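Local coordinates for protein superoxide dismutase 1 (Perkinsus marinus, PDB 2CW2) that probably converts superoxide radicals into hydrogen peroxide and molecular oxygen, as an iron-dependent enzyme of the iron/manganese superoxide dismutase family, at residues 94-97 / 98-102; 103-106 / 107-111. All coordinates share one frame; numbering follows the deposited sequence.

Interaction 1 of 2, residues 94-97 / 98-102; sequences KPFN and QAAQV
Phe96 lies over the methyl group of Ala100, one helical turn further on. Ala100 CB sits 4.2 Å from the centroid of the Phe96 ring and 19° off its normal, which meets the definition of a CH-pi contact. The touch is displaced toward the rim: Phe96 CZ is the nearest ring atom, 4.0 Å from Ala100 CB. With CG anti to the backbone N (chi1 165°), the ring of Phe96 swings forward from CB and stands out from the helix above the next turn, with the methyl under one face. At the edge of the same ring, in its plane, lies the amide oxygen OD1 of Asn97.

Four successive i to i+4 backbone hydrogen bonds hold these side chains in step: Gln98 N to Lys94 O, Ala99 N to Pro95 O, Ala100 N to Phe96 O and Gln101 N to Asn97 O. The third, between the two residues of the CH-pi contact, spans 2.9 Å from Ala100 N to Phe96 O. Pro95 fits this early turn, where it serves as an acceptor through its carbonyl.

The aliphatic part of Gln98 passes close to the carbonyl of Lys94, with CG 3.1 Å from Lys94 O, and its side chain also packs on helix 51-73. Gln101 bends at its second torsion, and its amide is gripped by three hydrogen bonds: OE1 receives Trp154 NE1 and Asn104 ND2, while NE2 pairs with Tyr65 OH. Phe150 of the second subunit packs on Asn97 and Gln101. With its side chain about 5 Å from the iron at the nearest atoms, Gln101 is a second-shell residue of the metal site, carried on a helix of the alpha-hairpin domain of iron/manganese superoxide dismutases.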
ATOM      1  N   LYS A  94      14.915  -6.003   2.110  1.00 13.64           N
ATOM      2  CA  LYS A  94      14.125  -6.855   1.209  1.00 14.90           C
ATOM      3  C   LYS A  94      13.878  -8.290   1.741  1.00 14.28           C
ATOM      4  O   LYS A  94      12.738  -8.745   1.771  1.00 12.81           O
ATOM      5  CB  LYS A  94      14.743  -6.855  -0.189  1.00 17.07           C
ATOM      6  CG  LYS A  94      13.909  -7.501  -1.260  1.00 19.16           C
ATOM      7  CD  LYS A  94      14.367  -7.065  -2.675  1.00 21.00           C
ATOM      8  CE  LYS A  94      13.947  -8.090  -3.734  1.00 22.91           C
ATOM      9  NZ  LYS A  94      14.086  -7.538  -5.113  1.00 23.21           N
ATOM     10  N   PRO A  95      14.929  -8.996   2.163  1.00 15.01           N
ATOM     11  CA  PRO A  95      14.763 -10.351   2.719  1.00 14.46           C
ATOM     12  C   PRO A  95      13.787 -10.382   3.898  1.00 14.00           C
ATOM     13  O   PRO A  95      12.948 -11.282   3.967  1.00 12.90           O
ATOM     14  CB  PRO A  95      16.168 -10.724   3.207  1.00 16.17           C
ATOM     15  CG  PRO A  95      17.097  -9.847   2.465  1.00 16.00           C
ATOM     16  CD  PRO A  95      16.335  -8.584   2.107  1.00 15.61           C
ATOM     17  N   PHE A  96      13.882  -9.410   4.800  1.00 12.73           N
ATOM     18  CA  PHE A  96      12.904  -9.330   5.866  1.00 12.12           C
ATOM     19  C   PHE A  96      11.509  -9.157   5.279  1.00 12.16           C
ATOM     20  O   PHE A  96      10.555  -9.833   5.706  1.00 11.80           O
ATOM     21  CB  PHE A  96      13.175  -8.147   6.804  1.00 11.52           C
ATOM     22  CG  PHE A  96      12.003  -7.827   7.668  1.00 10.98           C
ATOM     23  CD1 PHE A  96      11.800  -8.512   8.851  1.00 11.36           C
ATOM     24  CD2 PHE A  96      11.037  -6.918   7.247  1.00 11.17           C
ATOM     25  CE1 PHE A  96      10.690  -8.253   9.643  1.00 11.04           C
ATOM     26  CE2 PHE A  96       9.921  -6.661   8.031  1.00 11.55           C
ATOM     27  CZ  PHE A  96       9.742  -7.344   9.226  1.00 12.05           C
ATOM     28  N   ASN A  97      11.378  -8.215   4.345  1.00 10.68           N
ATOM     29  CA  ASN A  97      10.055  -7.882   3.814  1.00 12.16           C
ATOM     30  C   ASN A  97       9.442  -9.105   3.149  1.00 11.50           C
ATOM     31  O   ASN A  97       8.237  -9.367   3.268  1.00 10.23           O
ATOM     32  CB  ASN A  97      10.120  -6.711   2.817  1.00 11.78           C
ATOM     33  CG  ASN A  97      10.388  -5.366   3.490  1.00 12.14           C
ATOM     34  OD1 ASN A  97      10.088  -5.162   4.674  1.00 12.18           O
ATOM     35  ND2 ASN A  97      10.940  -4.420   2.719  1.00 10.84           N
ATOM     36  N   GLN A  98      10.276  -9.876   2.460  1.00 10.67           N
ATOM     37  CA  GLN A  98       9.755 -11.022   1.738  1.00 12.29           C
ATOM     38  C   GLN A  98       9.359 -12.139   2.683  1.00 11.84           C
ATOM     39  O   GLN A  98       8.277 -12.716   2.553  1.00 10.83           O
ATOM     40  CB  GLN A  98      10.778 -11.545   0.745  1.00 13.94           C
ATOM     41  CG  GLN A  98      11.204 -10.518  -0.249  1.00 18.53           C
ATOM     42  CD  GLN A  98      12.332 -11.016  -1.068  1.00 19.90           C
ATOM     43  OE1 GLN A  98      12.622 -12.199  -1.035  1.00 25.16           O
ATOM     44  NE2 GLN A  98      12.987 -10.142  -1.791  1.00 23.89           N
ATOM     45  N   ALA A  99      10.253 -12.487   3.607  1.00 11.71           N
ATOM     46  CA  ALA A  99       9.942 -13.562   4.548  1.00 11.30           C
ATOM     47  C   ALA A  99       8.705 -13.230   5.383  1.00 11.05           C
ATOM     48  O   ALA A  99       7.814 -14.084   5.597  1.00 11.26           O
ATOM     49  CB  ALA A  99      11.133 -13.826   5.445  1.00 12.26           C
ATOM     50  N   ALA A 100       8.650 -11.986   5.855  1.00 10.96           N
ATOM     51  CA  ALA A 100       7.510 -11.486   6.618  1.00 10.38           C
ATOM     52  C   ALA A 100       6.222 -11.622   5.808  1.00 10.71           C
ATOM     53  O   ALA A 100       5.229 -12.185   6.292  1.00  9.36           O
ATOM     54  CB  ALA A 100       7.740 -10.022   7.047  1.00  8.77           C
ATOM     55  N   GLN A 101       6.251 -11.166   4.556  1.00 10.97           N
ATOM     56  CA  GLN A 101       5.061 -11.236   3.715  1.00 10.69           C
ATOM     57  C   GLN A 101       4.647 -12.675   3.427  1.00 10.79           C
ATOM     58  O   GLN A 101       3.461 -12.972   3.380  1.00 11.05           O
ATOM     59  CB  GLN A 101       5.252 -10.450   2.418  1.00 11.82           C
ATOM     60  CG  GLN A 101       5.177  -8.948   2.616  1.00 11.79           C
ATOM     61  CD  GLN A 101       3.773  -8.487   2.995  1.00 12.83           C
ATOM     62  OE1 GLN A 101       3.404  -8.566   4.147  1.00 12.49           O
ATOM     63  NE2 GLN A 101       3.014  -7.985   2.024  1.00 12.75           N
ATOM     64  N   VAL A 102       5.612 -13.584   3.269  1.00  9.21           N
ATOM     65  CA  VAL A 102       5.257 -14.973   3.027  1.00  9.96           C
ATOM     66  C   VAL A 102       4.510 -15.505   4.260  1.00 10.10           C
ATOM     67  O   VAL A 102       3.441 -16.098   4.134  1.00 10.32           O
ATOM     68  CB  VAL A 102       6.497 -15.854   2.736  1.00 10.79           C
ATOM     69  CG1 VAL A 102       6.152 -17.370   2.860  1.00 11.93           C
ATOM     70  CG2 VAL A 102       7.065 -15.565   1.370  1.00 10.28           C
TER

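Interaction 2 of 2, residues 103-106 / 107-111; sequences YNHT and FFFNN. With FE (Fe (III) ion), chain C.
Near-trans first torsions in Tyr103 (chi1 -178°) and Phe107 (chi1 -168°) turn both rings out from the helix in the same direction, side by side. This is i to i+4 aromatic pairing within helix 93-110, one of two helices of the alpha-hairpin domain of the iron/manganese superoxide dismutase family that carry an iron ligand. The planes are inclined by only 21° and the centroids are 5.9 Å apart, but the rings meet rim to rim, so the pair is not a stack. Tyr103 CE2 approaches Phe107 CD1 to 3.8 Å, and Phe107 N donates to Tyr103 O.

One residue pair on, Phe109 N donates to His105 O. The Phe109 ring leans back toward that carbonyl, CD1 3.2 Å from His105 O. Phe109 CE1 touches His105 CB at 4.0 Å and lies off the imidazole edge, near its plane. Thr106 and Asn110 also run side by side, with CG2 of Thr106 3.7 Å from OD1 of Asn110.

His105 is held at both nitrogens. ND1 is hydrogen-bonded to Gln101 O, which, with the metal bond, fixes the ring's rotation. His57, Asp187 and His191 supply the other protein ligands, and water 1 lies 2.4 Å from the iron. At the opposite end of the imidazole, His105 NE2 binds the iron at 1.9 Å.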
ATOM      1  N   TYR A 103       5.074 -15.295   5.449  1.00  8.41           N
ATOM      2  CA  TYR A 103       4.406 -15.703   6.698  1.00  9.07           C
ATOM      3  C   TYR A 103       3.036 -15.025   6.874  1.00  9.48           C
ATOM      4  O   TYR A 103       2.037 -15.673   7.229  1.00  8.06           O
ATOM      5  CB  TYR A 103       5.284 -15.373   7.915  1.00  9.01           C
ATOM      6  CG  TYR A 103       4.691 -15.815   9.234  1.00 10.61           C
ATOM      7  CD1 TYR A 103       5.178 -16.951   9.885  1.00 11.55           C
ATOM      8  CD2 TYR A 103       3.651 -15.102   9.835  1.00 11.57           C
ATOM      9  CE1 TYR A 103       4.630 -17.385  11.087  1.00 12.28           C
ATOM     10  CE2 TYR A 103       3.089 -15.521  11.041  1.00 11.34           C
ATOM     11  CZ  TYR A 103       3.597 -16.669  11.659  1.00 12.76           C
ATOM     12  OH  TYR A 103       3.063 -17.101  12.849  1.00 12.42           O
ATOM     13  N   ASN A 104       3.003 -13.715   6.654  1.00  7.39           N
ATOM     14  CA  ASN A 104       1.778 -12.952   6.832  1.00  9.51           C
ATOM     15  C   ASN A 104       0.621 -13.505   5.995  1.00  9.09           C
ATOM     16  O   ASN A 104      -0.520 -13.585   6.461  1.00  8.44           O
ATOM     17  CB  ASN A 104       2.022 -11.482   6.469  1.00  8.22           C
ATOM     18  CG  ASN A 104       3.010 -10.807   7.420  1.00  9.61           C
ATOM     19  OD1 ASN A 104       3.321 -11.337   8.481  1.00  8.38           O
ATOM     20  ND2 ASN A 104       3.526  -9.659   7.026  1.00  8.82           N
ATOM     21  N   HIS A 105       0.907 -13.859   4.746  1.00  9.42           N
ATOM     22  CA  HIS A 105      -0.148 -14.344   3.868  1.00  8.92           C
ATOM     23  C   HIS A 105      -0.579 -15.776   4.241  1.00  9.72           C
ATOM     24  O   HIS A 105      -1.779 -16.083   4.257  1.00  9.14           O
ATOM     25  CB  HIS A 105       0.253 -14.200   2.385  1.00  9.98           C
ATOM     26  CG  HIS A 105       0.212 -12.778   1.885  1.00  9.81           C
ATOM     27  ND1 HIS A 105       1.294 -11.921   1.970  1.00  9.21           N
ATOM     28  CD2 HIS A 105      -0.785 -12.066   1.304  1.00  9.58           C
ATOM     29  CE1 HIS A 105       0.956 -10.744   1.453  1.00  8.83           C
ATOM     30  NE2 HIS A 105      -0.312 -10.793   1.066  1.00  9.57           N
ATOM     31  N   THR A 106       0.385 -16.649   4.533  1.00  8.26           N
ATOM     32  CA  THR A 106       0.016 -17.994   4.947  1.00  9.79           C
ATOM     33  C   THR A 106      -0.880 -17.919   6.183  1.00  9.22           C
ATOM     34  O   THR A 106      -1.904 -18.596   6.286  1.00  8.74           O
ATOM     35  CB  THR A 106       1.289 -18.802   5.241  1.00  9.69           C
ATOM     36  OG1 THR A 106       1.992 -18.996   4.013  1.00  9.08           O
ATOM     37  CG2 THR A 106       0.934 -20.195   5.715  1.00  9.96           C
ATOM     38  N   PHE A 107      -0.502 -17.065   7.120  1.00  9.26           N
ATOM     39  CA  PHE A 107      -1.271 -16.916   8.348  1.00 10.27           C
ATOM     40  C   PHE A 107      -2.658 -16.336   8.022  1.00 10.30           C
ATOM     41  O   PHE A 107      -3.683 -16.793   8.557  1.00 11.22           O
ATOM     42  CB  PHE A 107      -0.530 -15.950   9.279  1.00  9.33           C
ATOM     43  CG  PHE A 107      -1.069 -15.922  10.685  1.00 10.51           C
ATOM     44  CD1 PHE A 107      -0.447 -16.656  11.691  1.00  9.42           C
ATOM     45  CD2 PHE A 107      -2.178 -15.162  11.006  1.00  8.95           C
ATOM     46  CE1 PHE A 107      -0.934 -16.645  12.981  1.00 10.41           C
ATOM     47  CE2 PHE A 107      -2.678 -15.147  12.323  1.00 10.77           C
ATOM     48  CZ  PHE A 107      -2.046 -15.885  13.310  1.00 10.37           C
ATOM     49  N   PHE A 108      -2.678 -15.327   7.158  1.00  9.22           N
ATOM     50  CA  PHE A 108      -3.938 -14.671   6.754  1.00  8.92           C
ATOM     51  C   PHE A 108      -4.915 -15.683   6.141  1.00  8.68           C
ATOM     52  O   PHE A 108      -6.060 -15.799   6.562  1.00  8.73           O
ATOM     53  CB  PHE A 108      -3.659 -13.523   5.760  1.00  8.97           C
ATOM     54  CG  PHE A 108      -4.917 -12.818   5.260  1.00  9.41           C
ATOM     55  CD1 PHE A 108      -5.771 -12.172   6.147  1.00  8.04           C
ATOM     56  CD2 PHE A 108      -5.214 -12.784   3.897  1.00 10.06           C
ATOM     57  CE1 PHE A 108      -6.916 -11.531   5.693  1.00  8.92           C
ATOM     58  CE2 PHE A 108      -6.355 -12.129   3.429  1.00 10.15           C
ATOM     59  CZ  PHE A 108      -7.208 -11.501   4.341  1.00  8.82           C
ATOM     60  N   PHE A 109      -4.462 -16.440   5.154  1.00  9.68           N
ATOM     61  CA  PHE A 109      -5.356 -17.367   4.461  1.00 10.16           C
ATOM     62  C   PHE A 109      -5.811 -18.514   5.389  1.00 11.73           C
ATOM     63  O   PHE A 109      -6.944 -19.012   5.264  1.00 11.07           O
ATOM     64  CB  PHE A 109      -4.675 -17.914   3.183  1.00 10.45           C
ATOM     65  CG  PHE A 109      -4.410 -16.860   2.112  1.00 10.33           C
ATOM     66  CD1 PHE A 109      -3.170 -16.785   1.487  1.00  9.88           C
ATOM     67  CD2 PHE A 109      -5.422 -16.007   1.681  1.00 10.01           C
ATOM     68  CE1 PHE A 109      -2.911 -15.829   0.486  1.00 10.32           C
ATOM     69  CE2 PHE A 109      -5.174 -15.039   0.696  1.00 10.65           C
ATOM     70  CZ  PHE A 109      -3.901 -14.958   0.087  1.00  9.78           C
ATOM     71  N   ASN A 110      -4.939 -18.913   6.320  1.00 10.81           N
ATOM     72  CA  ASN A 110      -5.308 -19.888   7.352  1.00 12.54           C
ATOM     73  C   ASN A 110      -6.385 -19.333   8.289  1.00 12.23           C
ATOM     74  O   ASN A 110      -7.202 -20.092   8.838  1.00 12.11           O
ATOM     75  CB  ASN A 110      -4.071 -20.302   8.170  1.00 12.72           C
ATOM     76  CG  ASN A 110      -3.200 -21.334   7.439  1.00 14.55           C
ATOM     77  OD1 ASN A 110      -1.976 -21.462   7.695  1.00 16.27           O
ATOM     78  ND2 ASN A 110      -3.819 -22.092   6.573  1.00 14.46           N
ATOM     79  N   ASN A 111      -6.381 -18.004   8.427  1.00 12.22           N
ATOM     80  CA  ASN A 111      -7.222 -17.257   9.364  1.00 13.23           C
ATOM     81  C   ASN A 111      -8.629 -17.035   8.842  1.00 11.91           C
ATOM     82  O   ASN A 111      -9.465 -16.477   9.557  1.00 11.89           O
ATOM     83  CB  ASN A 111      -6.559 -15.888   9.663  1.00 17.73           C
ATOM     84  CG  ASN A 111      -7.197 -15.160  10.807  1.00 20.55           C
ATOM     85  OD1 ASN A 111      -6.621 -14.244  11.354  1.00 19.75           O
ATOM     86  ND2 ASN A 111      -8.406 -15.591  11.199  1.00 23.86           N
TER
HETATM   87 FE    FE C 402      -1.573  -9.343   0.738  1.00 11.30          FE
HETATM   88  O   HOH W   1      -0.076  -7.914   1.846  1.00  9.82           O

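Both interactions lie on helix 93-110 in the alpha-hairpin domain, in series and without a gap: interaction 1 ends at Val102 and interaction 2 begins at Tyr103. Their centres are 13 Å apart, and they lie about 13 Å and 4 Å, respectively, from the centre of the chain, so the helix runs inward from a partly buried end near the second subunit to a buried one. Interaction 1 packs against helices 51-73 and 84-90, whereas interaction 2 meets strands 153-159 and 181-187 and helix 214-223. The helix thereby joins the alpha-hairpin to the C-terminal domain, with iron ligands from both: His57 and His105, Asp187 and His191.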